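Local coordinates for RTX toxin RtxA (Vibrio vulnificus MO6-24/O, PDB 6IMP), which forms an alpha/beta-hydrolase-fold effector domain of a multifunctional virulence toxin and probably acts as a hydrolase, at residues A[51-54]-A[55-59]; A[190-194]-A[195-199]; A[223-226]-A[227-231]. All coordinates share one frame; numbering follows the deposited sequence.

Contact 1. Residues A[51-54]-A[55-59]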
loop_
_atom_site.group_PDB
_atom_site.type_symbol
_atom_site.label_atom_id
_atom_site.label_comp_id
_atom_site.label_asym_id
_atom_site.label_seq_id
_atom_site.Cartn_x
_atom_site.Cartn_y
_atom_site.Cartn_z
ATOM N N GLY A 51 -16.952 3.409 6.210
ATOM C CA GLY A 51 -18.286 3.868 5.833
ATOM C C GLY A 51 -19.339 2.781 5.939
ATOM O O GLY A 51 -19.029 1.583 5.923
ATOM N N GLU A 52 -20.592 3.203 6.050
ATOM C CA GLU A 52 -21.681 2.271 6.308
ATOM C C GLU A 52 -21.883 1.302 5.142
ATOM O O GLU A 52 -22.013 0.093 5.340
ATOM C CB GLU A 52 -22.976 3.022 6.602
ATOM C CG GLU A 52 -23.958 2.207 7.428
ATOM C CD GLU A 52 -24.915 3.075 8.210
ATOM O OE1 GLU A 52 -24.638 3.341 9.401
ATOM O OE2 GLU A 52 -25.930 3.508 7.626
ATOM N N ILE A 53 -21.888 1.840 3.930
ATOM C CA ILE A 53 -22.035 1.024 2.729
ATOM C C ILE A 53 -20.869 0.053 2.603
ATOM O O ILE A 53 -21.057 -1.133 2.341
ATOM C CB ILE A 53 -22.108 1.904 1.465
ATOM C CG1 ILE A 53 -23.358 2.798 1.513
ATOM C CG2 ILE A 53 -22.113 1.044 0.198
ATOM C CD1 ILE A 53 -23.174 4.145 0.851
ATOM N N THR A 54 -19.664 0.572 2.806
ATOM C CA THR A 54 -18.451 -0.232 2.706
ATOM C C THR A 54 -18.535 -1.429 3.638
ATOM O O THR A 54 -18.179 -2.545 3.260
ATOM C CB THR A 54 -17.196 0.592 3.055
ATOM O OG1 THR A 54 -17.258 1.863 2.392
ATOM C CG2 THR A 54 -15.927 -0.142 2.622
ATOM N N GLN A 55 -19.034 -1.186 4.846
ATOM C CA GLN A 55 -19.109 -2.218 5.876
ATOM C C GLN A 55 -20.133 -3.277 5.473
ATOM O O GLN A 55 -19.816 -4.468 5.436
ATOM C CB GLN A 55 -19.462 -1.599 7.245
ATOM C CG GLN A 55 -19.335 -2.535 8.453
ATOM C CD GLN A 55 -18.062 -3.375 8.452
ATOM O OE1 GLN A 55 -17.042 -2.985 9.029
ATOM N NE2 GLN A 55 -18.120 -4.539 7.806
ATOM N N THR A 56 -21.335 -2.826 5.107
ATOM C CA THR A 56 -22.420 -3.729 4.704
ATOM C C THR A 56 -21.962 -4.660 3.565
ATOM O O THR A 56 -22.071 -5.885 3.681
ATOM C CB THR A 56 -23.706 -2.958 4.300
ATOM O OG1 THR A 56 -23.369 -1.867 3.443
ATOM C CG2 THR A 56 -24.417 -2.409 5.520
ATOM N N LEU A 57 -21.380 -4.084 2.514
ATOM C CA LEU A 57 -20.803 -4.884 1.428
ATOM C C LEU A 57 -19.818 -5.944 1.940
ATOM O O LEU A 57 -19.665 -7.007 1.329
ATOM C CB LEU A 57 -20.083 -3.992 0.420
ATOM C CG LEU A 57 -20.882 -2.948 -0.359
ATOM C CD1 LEU A 57 -19.931 -2.241 -1.326
ATOM C CD2 LEU A 57 -22.066 -3.560 -1.097
ATOM N N LEU A 58 -19.120 -5.614 3.028
ATOM C CA LEU A 58 -18.124 -6.505 3.641
ATOM C C LEU A 58 -18.748 -7.555 4.539
ATOM O O LEU A 58 -18.237 -8.664 4.634
ATOM C CB LEU A 58 -17.125 -5.699 4.475
ATOM C CG LEU A 58 -16.017 -4.972 3.717
ATOM C CD1 LEU A 58 -15.468 -3.842 4.571
ATOM C CD2 LEU A 58 -14.906 -5.932 3.316
ATOM N N ASP A 59 -19.781 -7.163 5.279
ATOM C CA ASP A 59 -20.568 -8.101 6.087
ATOM C C ASP A 59 -21.161 -9.166 5.184
ATOM O O ASP A 59 -21.018 -10.368 5.433
ATOM C CB ASP A 59 -21.707 -7.370 6.807
ATOM C CG ASP A 59 -21.222 -6.504 7.943
ATOM O OD1 ASP A 59 -20.048 -6.649 8.348
ATOM O OD2 ASP A 59 -22.019 -5.676 8.436
#
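Thr-56 carries its hydroxyl between its own backbone N and carbonyl carbon (chi1 46°), and that rotation turns OG1 back against the preceding turn, where the carbonyls of Glu-52 and Ile-53 lie. The hydroxyl is in reach of both: OG1 stands 2.7 Å from Ile-53 O and 3.0 Å from Glu-52 O. The example illustrates how a threonine inside a helix can return its polar group to the backbone one turn earlier. Leu-57 works by a different torsion: with CG anti to the carbonyl carbon (chi1 -63°), its branch point leans back over the same turn, so that CG lies 4.2 Å from Ile-53 CG2, an apolar contact on an exposed flank.

Beneath these side chains runs the first turn of a regular alpha-helix. Gly-51 is the N-cap residue, and its O accepts the N-H of Gln-55 at 3.0 Å. Thr-56 N reaches Glu-52 O at 3.0 Å in a nearly straight bond, and Leu-57 N does the same to Ile-53 O, whereas the bond from Leu-58 N to Thr-54 O, at 3.2 Å, is weak.

The buried flank faces the rest of the domain. Glu-114 OE2, on helix 112-124, accepts bonds from both Gly-51 N and Thr-54 OG1, pinning the start of the helix, while Gln-55 NE2 bonds to the hydroxyl of Tyr-82. Leu-58 touches Glu-113 and Arg-120 of helix 112-124 and Tyr-82 and His-84 of strand 78-84.

Contact 2. Residues A[190-194]-A[195-199]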
loop_
_atom_site.group_PDB
_atom_site.type_symbol
_atom_site.label_atom_id
_atom_site.label_comp_id
_atom_site.label_asym_id
_atom_site.label_seq_id
_atom_site.Cartn_x
_atom_site.Cartn_y
_atom_site.Cartn_z
ATOM N N TYR A 190 12.913 -6.549 0.493
ATOM C CA TYR A 190 13.066 -7.511 1.569
ATOM C C TYR A 190 12.760 -8.960 1.133
ATOM O O TYR A 190 13.454 -9.879 1.553
ATOM C CB TYR A 190 12.215 -7.101 2.780
ATOM C CG TYR A 190 11.862 -8.233 3.713
ATOM C CD1 TYR A 190 10.733 -8.990 3.496
ATOM C CD2 TYR A 190 12.652 -8.539 4.806
ATOM C CE1 TYR A 190 10.387 -10.031 4.344
ATOM C CE2 TYR A 190 12.325 -9.588 5.657
ATOM C CZ TYR A 190 11.185 -10.327 5.421
ATOM O OH TYR A 190 10.826 -11.368 6.248
ATOM N N ALA A 191 11.753 -9.157 0.283
ATOM C CA ALA A 191 11.310 -10.519 -0.073
ATOM C C ALA A 191 12.326 -11.249 -0.940
ATOM O O ALA A 191 12.582 -12.438 -0.740
ATOM C CB ALA A 191 9.964 -10.485 -0.769
ATOM N N ALA A 192 12.899 -10.532 -1.902
ATOM C CA ALA A 192 13.928 -11.095 -2.778
ATOM C C ALA A 192 15.249 -11.198 -2.032
ATOM O O ALA A 192 16.030 -12.134 -2.231
ATOM C CB ALA A 192 14.090 -10.234 -4.020
ATOM N N GLN A 193 15.473 -10.228 -1.156
ATOM C CA GLN A 193 16.643 -10.194 -0.277
ATOM C C GLN A 193 16.653 -11.249 0.828
ATOM O O GLN A 193 17.652 -11.422 1.514
ATOM C CB GLN A 193 16.756 -8.805 0.342
ATOM C CG GLN A 193 17.518 -7.860 -0.558
ATOM C CD GLN A 193 19.008 -8.109 -0.477
ATOM O OE1 GLN A 193 19.479 -8.842 0.402
ATOM N NE2 GLN A 193 19.761 -7.510 -1.394
ATOM N N ASN A 194 15.535 -11.935 0.994
ATOM C CA ASN A 194 15.378 -12.960 2.007
ATOM C C ASN A 194 14.949 -14.241 1.306
ATOM O O ASN A 194 14.316 -15.115 1.901
ATOM C CB ASN A 194 14.311 -12.500 3.009
ATOM C CG ASN A 194 14.056 -13.503 4.112
ATOM O OD1 ASN A 194 12.926 -13.653 4.577
ATOM N ND2 ASN A 194 15.100 -14.195 4.535
ATOM N N GLY A 195 15.291 -14.324 0.020
ATOM C CA GLY A 195 14.932 -15.456 -0.843
ATOM C C GLY A 195 13.490 -15.914 -0.747
ATOM O O GLY A 195 13.217 -17.114 -0.784
ATOM N N GLN A 196 12.572 -14.960 -0.607
ATOM C CA GLN A 196 11.141 -15.235 -0.748
ATOM C C GLN A 196 10.514 -14.364 -1.854
ATOM O O GLN A 196 9.345 -14.001 -1.761
ATOM C CB GLN A 196 10.380 -15.005 0.575
ATOM C CG GLN A 196 11.105 -15.345 1.872
ATOM C CD GLN A 196 10.181 -15.231 3.088
ATOM O OE1 GLN A 196 9.069 -15.764 3.084
ATOM N NE2 GLN A 196 10.632 -14.522 4.124
ATOM N N ALA A 197 11.281 -14.074 -2.910
ATOM C CA ALA A 197 10.885 -13.100 -3.969
ATOM C C ALA A 197 9.464 -13.256 -4.566
ATOM O O ALA A 197 8.943 -14.357 -4.724
ATOM C CB ALA A 197 11.911 -13.101 -5.093
ATOM N N VAL A 198 8.902 -12.121 -4.971
ATOM C CA VAL A 198 7.482 -12.003 -5.318
ATOM C C VAL A 198 7.340 -12.057 -6.848
ATOM O O VAL A 198 8.304 -11.780 -7.559
ATOM C CB VAL A 198 6.901 -10.685 -4.723
ATOM C CG1 VAL A 198 7.335 -9.460 -5.523
ATOM C CG2 VAL A 198 5.388 -10.758 -4.596
ATOM N N SER A 199 6.171 -12.453 -7.352
ATOM C CA SER A 199 5.986 -12.595 -8.810
ATOM C C SER A 199 5.969 -11.263 -9.546
ATOM O O SER A 199 6.193 -11.223 -10.756
ATOM C CB SER A 199 4.715 -13.368 -9.153
ATOM O OG SER A 199 4.702 -13.699 -10.534
#
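Asn-194 and Gln-196 run alongside each other in the same direction on the surface, just where a Schellman motif brings helix 180-192 to its end. Their amide planes are turned 76° apart, so the two groups do not stack; instead Gln-196 offers an N-H of NE2 to Asn-194 OD1. The modelled separation of 2.5 Å is very short, and at this resolution its exact length is doubtful. Gln-196 reaches its partner with a chain extended beyond CG (chi2 -173°), which carries the amide alongside that of Asn-194.

Tyr-190, one turn before Asn-194, approaches the same glutamine at a slant, with 59° between the planes of ring and amide. Its OH comes within 3.8 Å of Gln-196 NE2, a loose approach. Gln-196 also touches Phe-158 and Val-162 of helix 147-164, and the buried Ala-191 leans on Phe-158 as well, so the helix end is seated against its neighbour in the alpha/beta hydrolase fold.

The backbone supplies the general lesson: a helix can be ended by one residue with positive phi. Here that residue is Gly-195, in the C-prime position. Gln-196 N reaches back to Ala-191 O, while a weak bond of 3.2 Å from Gly-195 N to Ala-192 O closes a type I turn. Past the glycine the chain heads for strand 200-204, and its first apolar side chain folds against the helix it has just left: Ala-197 CB lies 3.8 Å from Ala-192 CB and 3.7 Å from Ala-192 CA.

Contact 3. Residues A[223-226]-A[227-231]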
loop_
_atom_site.group_PDB
_atom_site.type_symbol
_atom_site.label_atom_id
_atom_site.label_comp_id
_atom_site.label_asym_id
_atom_site.label_seq_id
_atom_site.Cartn_x
_atom_site.Cartn_y
_atom_site.Cartn_z
ATOM N N ALA A 223 4.957 29.656 0.639
ATOM C CA ALA A 223 5.622 30.054 1.877
ATOM C C ALA A 223 6.609 28.976 2.316
ATOM O O ALA A 223 6.232 27.819 2.500
ATOM C CB ALA A 223 4.596 30.316 2.970
ATOM N N GLY A 224 7.872 29.368 2.475
ATOM C CA GLY A 224 8.983 28.428 2.680
ATOM C C GLY A 224 8.768 27.451 3.822
ATOM O O GLY A 224 9.440 26.424 3.893
ATOM N N ILE A 225 7.842 27.785 4.726
ATOM C CA ILE A 225 7.281 26.819 5.695
ATOM C C ILE A 225 6.984 25.458 5.052
ATOM O O ILE A 225 7.362 24.394 5.586
ATOM C CB ILE A 225 6.002 27.363 6.401
ATOM C CG1 ILE A 225 5.334 26.271 7.238
ATOM C CG2 ILE A 225 4.984 27.918 5.414
ATOM C CD1 ILE A 225 6.196 25.760 8.373
ATOM N N VAL A 226 6.349 25.521 3.883
ATOM C CA VAL A 226 6.063 24.355 3.057
ATOM C C VAL A 226 7.364 23.743 2.581
ATOM O O VAL A 226 7.547 22.532 2.617
ATOM C CB VAL A 226 5.258 24.763 1.807
ATOM C CG1 VAL A 226 5.124 23.592 0.842
ATOM C CG2 VAL A 226 3.884 25.310 2.195
ATOM N N GLY A 227 8.239 24.603 2.077
ATOM C CA GLY A 227 9.534 24.182 1.579
ATOM C C GLY A 227 10.389 23.575 2.668
ATOM O O GLY A 227 11.225 22.712 2.396
ATOM N N ALA A 228 10.177 24.031 3.901
ATOM C CA ALA A 228 10.963 23.581 5.044
ATOM C C ALA A 228 10.547 22.172 5.424
ATOM O O ALA A 228 11.384 21.282 5.607
ATOM C CB ALA A 228 10.764 24.520 6.225
ATOM N N ILE A 229 9.242 21.978 5.546
ATOM C CA ILE A 229 8.706 20.683 5.899
ATOM C C ILE A 229 8.955 19.686 4.774
ATOM O O ILE A 229 9.347 18.541 5.026
ATOM C CB ILE A 229 7.212 20.783 6.222
ATOM C CG1 ILE A 229 7.030 21.549 7.537
ATOM C CG2 ILE A 229 6.587 19.395 6.312
ATOM C CD1 ILE A 229 5.809 22.441 7.556
ATOM N N ALA A 230 8.758 20.129 3.536
ATOM C CA ALA A 230 9.078 19.299 2.384
ATOM C C ALA A 230 10.535 18.852 2.425
ATOM O O ALA A 230 10.827 17.674 2.249
ATOM C CB ALA A 230 8.783 20.031 1.095
ATOM N N LYS A 231 11.442 19.791 2.694
ATOM C CA LYS A 231 12.872 19.477 2.834
ATOM C C LYS A 231 13.137 18.604 4.053
ATOM O O LYS A 231 13.918 17.649 3.982
ATOM C CB LYS A 231 13.723 20.754 2.930
ATOM C CG LYS A 231 14.224 21.290 1.591
ATOM C CD LYS A 231 15.697 20.964 1.344
ATOM C CE LYS A 231 16.212 21.596 0.057
ATOM N NZ LYS A 231 15.714 20.881 -1.150
#
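Ile-225 and Ile-229 project together as neighbours, one turn apart on the short surface helix 224-232, and theirs is the close-packed side of this i to i+4 contact. Ile-225 sends CG1 away from its backbone N (chi1 172°), and the bend that follows (chi2 63°) brings CD1 outward and partly toward Ile-229. There the two CD1 methyls come together alongside each other, and Ile-225 CG1 lies 3.9 Å from Ile-229 CD1. The modelled gap between the methyls is small, but at this resolution little should be read into it. Through Ile-229 the helix touches Phe-35 and Leu-36 of helix 31-41, whereas Ile-225 is on the exposed side. Close by, the methyl of Ala-228 sits beside the carbonyl oxygens of Gly-224 and Ile-225, its CB 3.3 Å from Gly-224 O.

The other side is thinly furnished. Gly-224 and Gly-227 bring no side chain at all, and the Lys-231 chain leads away from the first turn. Val-226 adds its bulk to that turn: CG1 is anti to the backbone N, and both CB and CG1 lie against Gly-227 N. Among the glycines and Ala-228 the bonds are those of the main chain.

The turn opens with Val-226 N bonded to Ala-223 O at 2.7 Å. Ala-228 N has a bond to Gly-224 O and a second, weak one of 3.3 Å to Ile-225 O. Ile-229 N reaches Ile-225 O at 3.1 Å. Ala-230 N bonds to Val-226 O at 2.8 Å, with an N-H...O angle of 162°, while the methyl of Ala-230 rests 3.2 Å from that same oxygen.

From the N terminus the three contacts come in series; none nests in or crosses another, and each closes only a turn of local chain. Contact 1 starts helix 52-63, ahead of strand 67-73 at one edge of the sheet, and ties it to helix 112-124 and strand 78-84. Contact 2 ends helix 180-192 and directs the chain into strand 200-204, on the opposite side of the chain's centre from contact 1, about 34 Å away between centres. Contact 3 begins helix 224-232, which rests on helix 31-41 far out on the surface. Its nearest atoms are about 24 Å from contact 2 and about 28 Å from contact 1.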